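Local coordinates for protein putative O-Methyltransferase (Corynebacterium glutamicum, PDB 3DR5) that probably transfers a methyl group from S-adenosyl-L-methionine to a hydroxyl group of a substrate that has not been identified, at residues A62-A67 against L132-V137; D141-V146 against A183-E188. All blocks are in the same frame, centred on the assembly; numbering follows the deposited sequence.

Contact 1. Residues A62-A67 against L132-V137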
ATOM      1  N   ALA A  62      10.493 -13.106  -2.283  1.00 24.83           N
ATOM      2  CA  ALA A  62      10.141 -12.653  -3.631  1.00 27.04           C
ATOM      3  C   ALA A  62      10.131 -13.898  -4.536  1.00 26.93           C
ATOM      4  O   ALA A  62      11.169 -14.512  -4.788  1.00 27.63           O
ATOM      5  CB  ALA A  62      11.159 -11.622  -4.161  1.00 24.51           C
ATOM      6  N   ILE A  63       8.950 -14.279  -5.006  1.00 29.03           N
ATOM      7  CA  ILE A  63       8.787 -15.430  -5.880  1.00 30.40           C
ATOM      8  C   ILE A  63       8.505 -14.884  -7.270  1.00 30.95           C
ATOM      9  O   ILE A  63       7.369 -14.558  -7.612  1.00 32.03           O
ATOM     10  CB  ILE A  63       7.622 -16.304  -5.401  1.00 31.41           C
ATOM     11  CG1 ILE A  63       7.972 -16.911  -4.039  1.00 33.10           C
ATOM     12  CG2 ILE A  63       7.333 -17.387  -6.416  1.00 33.12           C
ATOM     13  CD1 ILE A  63       6.793 -17.000  -3.096  1.00 34.01           C
ATOM     14  N   THR A  64       9.547 -14.827  -8.091  1.00 31.33           N
ATOM     15  CA  THR A  64       9.423 -14.259  -9.427  1.00 31.25           C
ATOM     16  C   THR A  64      10.686 -14.473 -10.257  1.00 31.37           C
ATOM     17  O   THR A  64      11.779 -14.577  -9.705  1.00 31.07           O
ATOM     18  CB  THR A  64       9.182 -12.737  -9.306  1.00 30.66           C
ATOM     19  OG1 THR A  64       9.300 -12.110 -10.586  1.00 31.03           O
ATOM     20  CG2 THR A  64      10.234 -12.104  -8.355  1.00 30.49           C
ATOM     21  N   PRO A  65      10.549 -14.528 -11.590  1.00 32.35           N
ATOM     22  CA  PRO A  65      11.682 -14.714 -12.508  1.00 32.48           C
ATOM     23  C   PRO A  65      12.604 -13.496 -12.475  1.00 33.51           C
ATOM     24  O   PRO A  65      13.780 -13.592 -12.793  1.00 35.67           O
ATOM     25  CB  PRO A  65      11.022 -14.859 -13.877  1.00 31.90           C
ATOM     26  CG  PRO A  65       9.686 -15.417 -13.570  1.00 34.17           C
ATOM     27  CD  PRO A  65       9.262 -14.750 -12.277  1.00 32.46           C
ATOM     28  N   ALA A  66      12.052 -12.345 -12.117  1.00 33.82           N
ATOM     29  CA  ALA A  66      12.832 -11.106 -12.043  1.00 33.47           C
ATOM     30  C   ALA A  66      12.956 -10.654 -10.591  1.00 34.22           C
ATOM     31  O   ALA A  66      12.494  -9.581 -10.223  1.00 32.79           O
ATOM     32  CB  ALA A  66      12.164 -10.010 -12.862  1.00 34.03           C
ATOM     33  N   ALA A  67      13.596 -11.475  -9.766  1.00 34.58           N
ATOM     34  CA  ALA A  67      13.765 -11.173  -8.347  1.00 34.68           C
ATOM     35  C   ALA A  67      14.693  -9.999  -8.079  1.00 35.19           C
ATOM     36  O   ALA A  67      14.644  -9.390  -7.005  1.00 33.42           O
ATOM     37  CB  ALA A  67      14.269 -12.411  -7.611  1.00 33.52           C
ATOM     38  N   LEU A 132       6.500 -10.293   4.630  1.00 27.47           N
ATOM     39  CA  LEU A 132       6.097  -9.889   3.287  1.00 26.57           C
ATOM     40  C   LEU A 132       6.456 -10.939   2.244  1.00 27.51           C
ATOM     41  O   LEU A 132       7.576 -11.452   2.214  1.00 29.60           O
ATOM     42  CB  LEU A 132       6.767  -8.550   2.923  1.00 25.75           C
ATOM     43  CG  LEU A 132       6.622  -7.992   1.496  1.00 29.37           C
ATOM     44  CD1 LEU A 132       5.179  -7.553   1.259  1.00 27.98           C
ATOM     45  CD2 LEU A 132       7.573  -6.813   1.287  1.00 27.03           C
ATOM     46  N   VAL A 133       5.493 -11.263   1.390  1.00 26.58           N
ATOM     47  CA  VAL A 133       5.718 -12.222   0.331  1.00 25.15           C
ATOM     48  C   VAL A 133       5.152 -11.658  -0.972  1.00 26.35           C
ATOM     49  O   VAL A 133       3.975 -11.302  -1.061  1.00 26.47           O
ATOM     50  CB  VAL A 133       5.056 -13.591   0.650  1.00 25.87           C
ATOM     51  CG1 VAL A 133       5.285 -14.573  -0.504  1.00 25.01           C
ATOM     52  CG2 VAL A 133       5.636 -14.153   1.948  1.00 20.36           C
ATOM     53  N   PHE A 134       6.012 -11.553  -1.976  1.00 25.32           N
ATOM     54  CA  PHE A 134       5.616 -11.071  -3.287  1.00 26.86           C
ATOM     55  C   PHE A 134       5.637 -12.272  -4.222  1.00 27.34           C
ATOM     56  O   PHE A 134       6.620 -13.027  -4.281  1.00 28.20           O
ATOM     57  CB  PHE A 134       6.592 -10.016  -3.827  1.00 26.10           C
ATOM     58  CG  PHE A 134       6.335  -9.650  -5.261  1.00 25.49           C
ATOM     59  CD1 PHE A 134       5.388  -8.686  -5.592  1.00 24.26           C
ATOM     60  CD2 PHE A 134       7.020 -10.302  -6.287  1.00 29.08           C
ATOM     61  CE1 PHE A 134       5.114  -8.386  -6.935  1.00 28.36           C
ATOM     62  CE2 PHE A 134       6.754 -10.015  -7.629  1.00 32.22           C
ATOM     63  CZ  PHE A 134       5.802  -9.049  -7.955  1.00 32.15           C
ATOM     64  N   GLY A 135       4.540 -12.452  -4.946  1.00 28.79           N
ATOM     65  CA  GLY A 135       4.458 -13.556  -5.879  1.00 28.63           C
ATOM     66  C   GLY A 135       4.119 -13.140  -7.303  1.00 29.23           C
ATOM     67  O   GLY A 135       3.184 -12.370  -7.538  1.00 26.26           O
ATOM     68  N   GLN A 136       4.923 -13.605  -8.251  1.00 30.13           N
ATOM     69  CA  GLN A 136       4.671 -13.346  -9.659  1.00 33.40           C
ATOM     70  C   GLN A 136       4.564 -14.749 -10.265  1.00 35.44           C
ATOM     71  O   GLN A 136       5.564 -15.370 -10.641  1.00 36.80           O
ATOM     72  CB  GLN A 136       5.821 -12.576 -10.329  1.00 32.41           C
ATOM     73  CG  GLN A 136       5.576 -12.354 -11.814  1.00 33.06           C
ATOM     74  CD  GLN A 136       4.832 -11.067 -12.114  1.00 33.64           C
ATOM     75  OE1 GLN A 136       3.722 -11.084 -12.647  1.00 35.68           O
ATOM     76  NE2 GLN A 136       5.444  -9.941 -11.777  1.00 29.90           N
ATOM     77  N   VAL A 137       3.341 -15.247 -10.365  1.00 36.19           N
ATOM     78  CA  VAL A 137       3.096 -16.590 -10.879  1.00 38.42           C
ATOM     79  C   VAL A 137       1.990 -16.604 -11.926  1.00 41.25           C
ATOM     80  O   VAL A 137       1.380 -15.569 -12.214  1.00 41.64           O
ATOM     81  CB  VAL A 137       2.701 -17.547  -9.721  1.00 36.88           C
ATOM     82  CG1 VAL A 137       3.812 -17.590  -8.677  1.00 34.48           C
ATOM     83  CG2 VAL A 137       1.400 -17.070  -9.060  1.00 35.11           C
TER
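Ala62 and Ile63 pair in parallel with Phe134 and Gly135, joining strands 59-63 and 130-135 in the middle of a Rossmann-like methyltransferase sheet with strand order 3-2-1-4-5-7-6. Ala62 lies level with Phe134, their CA atoms 4.8 Å apart. On its other side, Ala62 bonds through its backbone to strand 83-87, so strand 59-63 has a partner along both edges. Ile63 N donates to Phe134 O at 2.7 Å. Ile63 O in turn accepts from Gln136 N, also at 2.7 Å, and has a longer CA-H...O contact with Gly135 CA. The Ile63 side chain lies on the face that carries Leu145 of helix 142-152. Its two branches divide the work. CG1 stands beside the backbone N (chi1 -66°) and carries CD1 to Val133 CG1, at 3.9 Å. CG2, anti to that N, heads for Val137 CG1. Phe134 projects to the opposite face, where helix 67-77 supplies Val70.

Past the end of strand 59-63, Thr64 still lies level with Gln136. Its CB packs on Gln136 CB at 3.5 Å and lies near the plane of the Phe134 ring, at the edge, 4.0 Å from CE2. Thr64 CG2 reaches the same ring atom. Pro65 follows with a looser contact, its CD near Gln136 O. Here the chain turns away toward helix 67-77, and Ala66 is the N-cap residue of that helix. The turn is an ST turn: with Thr64 OG1 swung anti to its own N (chi1 169°), that oxygen accepts from Ala66 N at 3.2 Å.

Contact 2. Residues D141-V146 against A183-E188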
ATOM      1  N   ASP A 141      -1.484 -20.955 -10.678  1.00 44.94           N
ATOM      2  CA  ASP A 141      -0.727 -21.223  -9.459  1.00 41.78           C
ATOM      3  C   ASP A 141      -1.138 -20.339  -8.274  1.00 40.48           C
ATOM      4  O   ASP A 141      -0.694 -20.568  -7.148  1.00 39.11           O
ATOM      5  CB  ASP A 141       0.767 -21.026  -9.709  1.00 42.04           C
ATOM      6  CG  ASP A 141       1.382 -22.152 -10.510  1.00 43.17           C
ATOM      7  OD1 ASP A 141       1.013 -23.309 -10.249  1.00 41.63           O
ATOM      8  OD2 ASP A 141       2.246 -21.888 -11.378  1.00 43.95           O
ATOM      9  N   LEU A 142      -1.998 -19.349  -8.519  1.00 40.15           N
ATOM     10  CA  LEU A 142      -2.386 -18.409  -7.468  1.00 39.48           C
ATOM     11  C   LEU A 142      -2.927 -18.969  -6.176  1.00 39.93           C
ATOM     12  O   LEU A 142      -2.450 -18.613  -5.092  1.00 40.66           O
ATOM     13  CB  LEU A 142      -3.344 -17.349  -8.024  1.00 38.67           C
ATOM     14  CG  LEU A 142      -2.750 -16.322  -9.001  1.00 38.68           C
ATOM     15  CD1 LEU A 142      -3.871 -15.511  -9.633  1.00 42.38           C
ATOM     16  CD2 LEU A 142      -1.778 -15.405  -8.266  1.00 38.58           C
ATOM     17  N   LYS A 143      -3.903 -19.854  -6.301  1.00 38.96           N
ATOM     18  CA  LYS A 143      -4.517 -20.489  -5.155  1.00 39.51           C
ATOM     19  C   LYS A 143      -3.474 -21.272  -4.362  1.00 39.15           C
ATOM     20  O   LYS A 143      -3.391 -21.167  -3.134  1.00 40.10           O
ATOM     21  CB  LYS A 143      -5.609 -21.452  -5.625  1.00 40.31           C
ATOM     22  CG  LYS A 143      -6.901 -21.386  -4.820  1.00 43.90           C
ATOM     23  CD  LYS A 143      -7.432 -22.768  -4.451  1.00 49.29           C
ATOM     24  CE  LYS A 143      -7.067 -23.130  -3.012  1.00 53.76           C
ATOM     25  NZ  LYS A 143      -7.632 -24.440  -2.578  1.00 56.00           N
ATOM     26  N   ALA A 144      -2.677 -22.061  -5.069  1.00 39.14           N
ATOM     27  CA  ALA A 144      -1.651 -22.874  -4.428  1.00 38.68           C
ATOM     28  C   ALA A 144      -0.626 -21.985  -3.735  1.00 38.00           C
ATOM     29  O   ALA A 144      -0.123 -22.323  -2.662  1.00 38.66           O
ATOM     30  CB  ALA A 144      -0.970 -23.778  -5.462  1.00 37.15           C
ATOM     31  N   LEU A 145      -0.325 -20.841  -4.343  1.00 37.83           N
ATOM     32  CA  LEU A 145       0.642 -19.931  -3.754  1.00 37.23           C
ATOM     33  C   LEU A 145       0.082 -19.350  -2.445  1.00 37.14           C
ATOM     34  O   LEU A 145       0.818 -19.188  -1.468  1.00 36.62           O
ATOM     35  CB  LEU A 145       1.014 -18.808  -4.747  1.00 36.77           C
ATOM     36  CG  LEU A 145       2.152 -17.897  -4.262  1.00 39.44           C
ATOM     37  CD1 LEU A 145       3.418 -18.736  -4.030  1.00 37.20           C
ATOM     38  CD2 LEU A 145       2.416 -16.788  -5.284  1.00 35.79           C
ATOM     39  N   VAL A 146      -1.217 -19.045  -2.426  1.00 37.71           N
ATOM     40  CA  VAL A 146      -1.876 -18.495  -1.235  1.00 37.17           C
ATOM     41  C   VAL A 146      -1.841 -19.509  -0.093  1.00 38.38           C
ATOM     42  O   VAL A 146      -1.548 -19.171   1.053  1.00 37.63           O
ATOM     43  CB  VAL A 146      -3.352 -18.153  -1.524  1.00 36.80           C
ATOM     44  CG1 VAL A 146      -4.017 -17.618  -0.275  1.00 35.48           C
ATOM     45  CG2 VAL A 146      -3.443 -17.141  -2.654  1.00 37.51           C
ATOM     46  N   ALA A 183      -7.879 -17.589 -12.241  1.00 47.78           N
ATOM     47  CA  ALA A 183      -7.724 -16.290 -11.593  1.00 49.10           C
ATOM     48  C   ALA A 183      -9.043 -15.953 -10.861  1.00 50.05           C
ATOM     49  O   ALA A 183      -9.023 -15.428  -9.746  1.00 49.60           O
ATOM     50  CB  ALA A 183      -7.396 -15.219 -12.638  1.00 47.67           C
ATOM     51  N   ARG A 184     -10.187 -16.258 -11.479  1.00 51.31           N
ATOM     52  CA  ARG A 184     -11.488 -15.992 -10.856  1.00 52.65           C
ATOM     53  C   ARG A 184     -11.641 -16.805  -9.566  1.00 53.41           C
ATOM     54  O   ARG A 184     -12.094 -16.277  -8.546  1.00 53.91           O
ATOM     55  CB  ARG A 184     -12.630 -16.350 -11.806  1.00 54.06           C
ATOM     56  CG  ARG A 184     -13.785 -15.360 -11.767  1.00 57.28           C
ATOM     57  CD  ARG A 184     -15.076 -15.954 -12.304  1.00 59.50           C
ATOM     58  NE  ARG A 184     -14.947 -16.478 -13.661  1.00 61.89           N
ATOM     59  CZ  ARG A 184     -14.554 -15.762 -14.709  1.00 65.18           C
ATOM     60  NH1 ARG A 184     -14.250 -14.484 -14.564  1.00 66.46           N
ATOM     61  NH2 ARG A 184     -14.468 -16.324 -15.909  1.00 67.83           N
ATOM     62  N   ASP A 185     -11.266 -18.085  -9.608  1.00 53.41           N
ATOM     63  CA  ASP A 185     -11.371 -18.943  -8.425  1.00 54.19           C
ATOM     64  C   ASP A 185     -10.421 -18.476  -7.323  1.00 52.11           C
ATOM     65  O   ASP A 185     -10.745 -18.547  -6.132  1.00 51.76           O
ATOM     66  CB  ASP A 185     -11.071 -20.404  -8.771  1.00 55.83           C
ATOM     67  CG  ASP A 185     -11.158 -21.313  -7.562  1.00 63.25           C
ATOM     68  OD1 ASP A 185     -10.147 -21.455  -6.843  1.00 71.31           O
ATOM     69  OD2 ASP A 185     -12.247 -21.873  -7.319  1.00 73.27           O
ATOM     70  N   ALA A 186      -9.248 -18.000  -7.724  1.00 50.23           N
ATOM     71  CA  ALA A 186      -8.265 -17.498  -6.768  1.00 48.60           C
ATOM     72  C   ALA A 186      -8.878 -16.280  -6.053  1.00 46.32           C
ATOM     73  O   ALA A 186      -8.893 -16.212  -4.826  1.00 45.88           O
ATOM     74  CB  ALA A 186      -6.986 -17.092  -7.498  1.00 47.52           C
ATOM     75  N   ASP A 187      -9.382 -15.322  -6.826  1.00 45.93           N
ATOM     76  CA  ASP A 187      -9.987 -14.113  -6.267  1.00 46.57           C
ATOM     77  C   ASP A 187     -11.115 -14.505  -5.302  1.00 46.63           C
ATOM     78  O   ASP A 187     -11.133 -14.080  -4.141  1.00 46.91           O
ATOM     79  CB  ASP A 187     -10.525 -13.237  -7.410  1.00 45.25           C
ATOM     80  CG  ASP A 187     -11.045 -11.891  -6.928  1.00 49.55           C
ATOM     81  OD1 ASP A 187     -10.228 -11.032  -6.514  1.00 45.87           O
ATOM     82  OD2 ASP A 187     -12.282 -11.697  -6.958  1.00 50.96           O
ATOM     83  N   GLU A 188     -12.054 -15.313  -5.786  1.00 46.68           N
ATOM     84  CA  GLU A 188     -13.171 -15.769  -4.963  1.00 46.47           C
ATOM     85  C   GLU A 188     -12.660 -16.506  -3.719  1.00 45.29           C
ATOM     86  O   GLU A 188     -13.193 -16.338  -2.625  1.00 44.23           O
ATOM     87  CB  GLU A 188     -14.078 -16.689  -5.790  1.00 47.29           C
ATOM     88  CG  GLU A 188     -15.177 -17.365  -4.998  1.00 52.14           C
ATOM     89  CD  GLU A 188     -16.095 -18.182  -5.882  1.00 58.46           C
ATOM     90  OE1 GLU A 188     -16.562 -17.636  -6.904  1.00 60.41           O
ATOM     91  OE2 GLU A 188     -16.359 -19.360  -5.553  1.00 57.72           O
TER
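Helices 142-152 and 178-190 lie side by side in the alpha/beta methyltransferase fold, and this contact is a small helix-helix packing. The short segments 142-146 and 183-188 run in roughly the same direction, 32° apart, with their axes 9.3 Å from each other. Ala186 is the centre of the contact. Its CB points at the other helix and meets Leu142 CB at 3.7 Å. Leu142 CD1 reaches the same methyl from further out along the side chain, at 4.1 Å. This CD1 also lies 4.4 Å from Ala183 CA, one helical turn earlier. The small alanine lets the backbones come close, with Lys143 CA and Ala186 CA 5.1 Å apart.

At the margin, Lys143 and Asp185 meet through carbon and oxygen. Asp185 OD1 rests 3.8 Å from both Lys143 CG and Lys143 CD. Lys143 NZ is 5.8 Å from Asp185 OD1, too far for a salt bridge, though the opposite charges may still attract weakly. The lysine instead makes a cation-pi contact with Tyr189 of helix 178-190. On other sides, Asp187 of helix 178-190 forms a hydrogen bond with Tyr11 of the second subunit, while Leu145 and Val146 pack helix 142-152 against strand 157-161.

Overall arrangement
Contact 1 lies in the core, its centre about 4 Å from the centre of the chain. Contact 2 lies further out, between helices, with charged residues along its margin. Strand pairing through backbone hydrogen bonds dominates contact 1. Contact 2 depends on apolar packing between side chains, with no backbone bonds between its helices. The two centres are about 15 Å apart, yet they adjoin through helix 142-152, which follows strand 130-135 in the chain. Val137 CG2 packs on Leu142 CD2 at 3.7 Å, and Ile63 CD1 meets Leu145 CD1 at 3.9 Å. Helix 142-152 thus touches the central strands with one part of its surface and helix 178-190 with another.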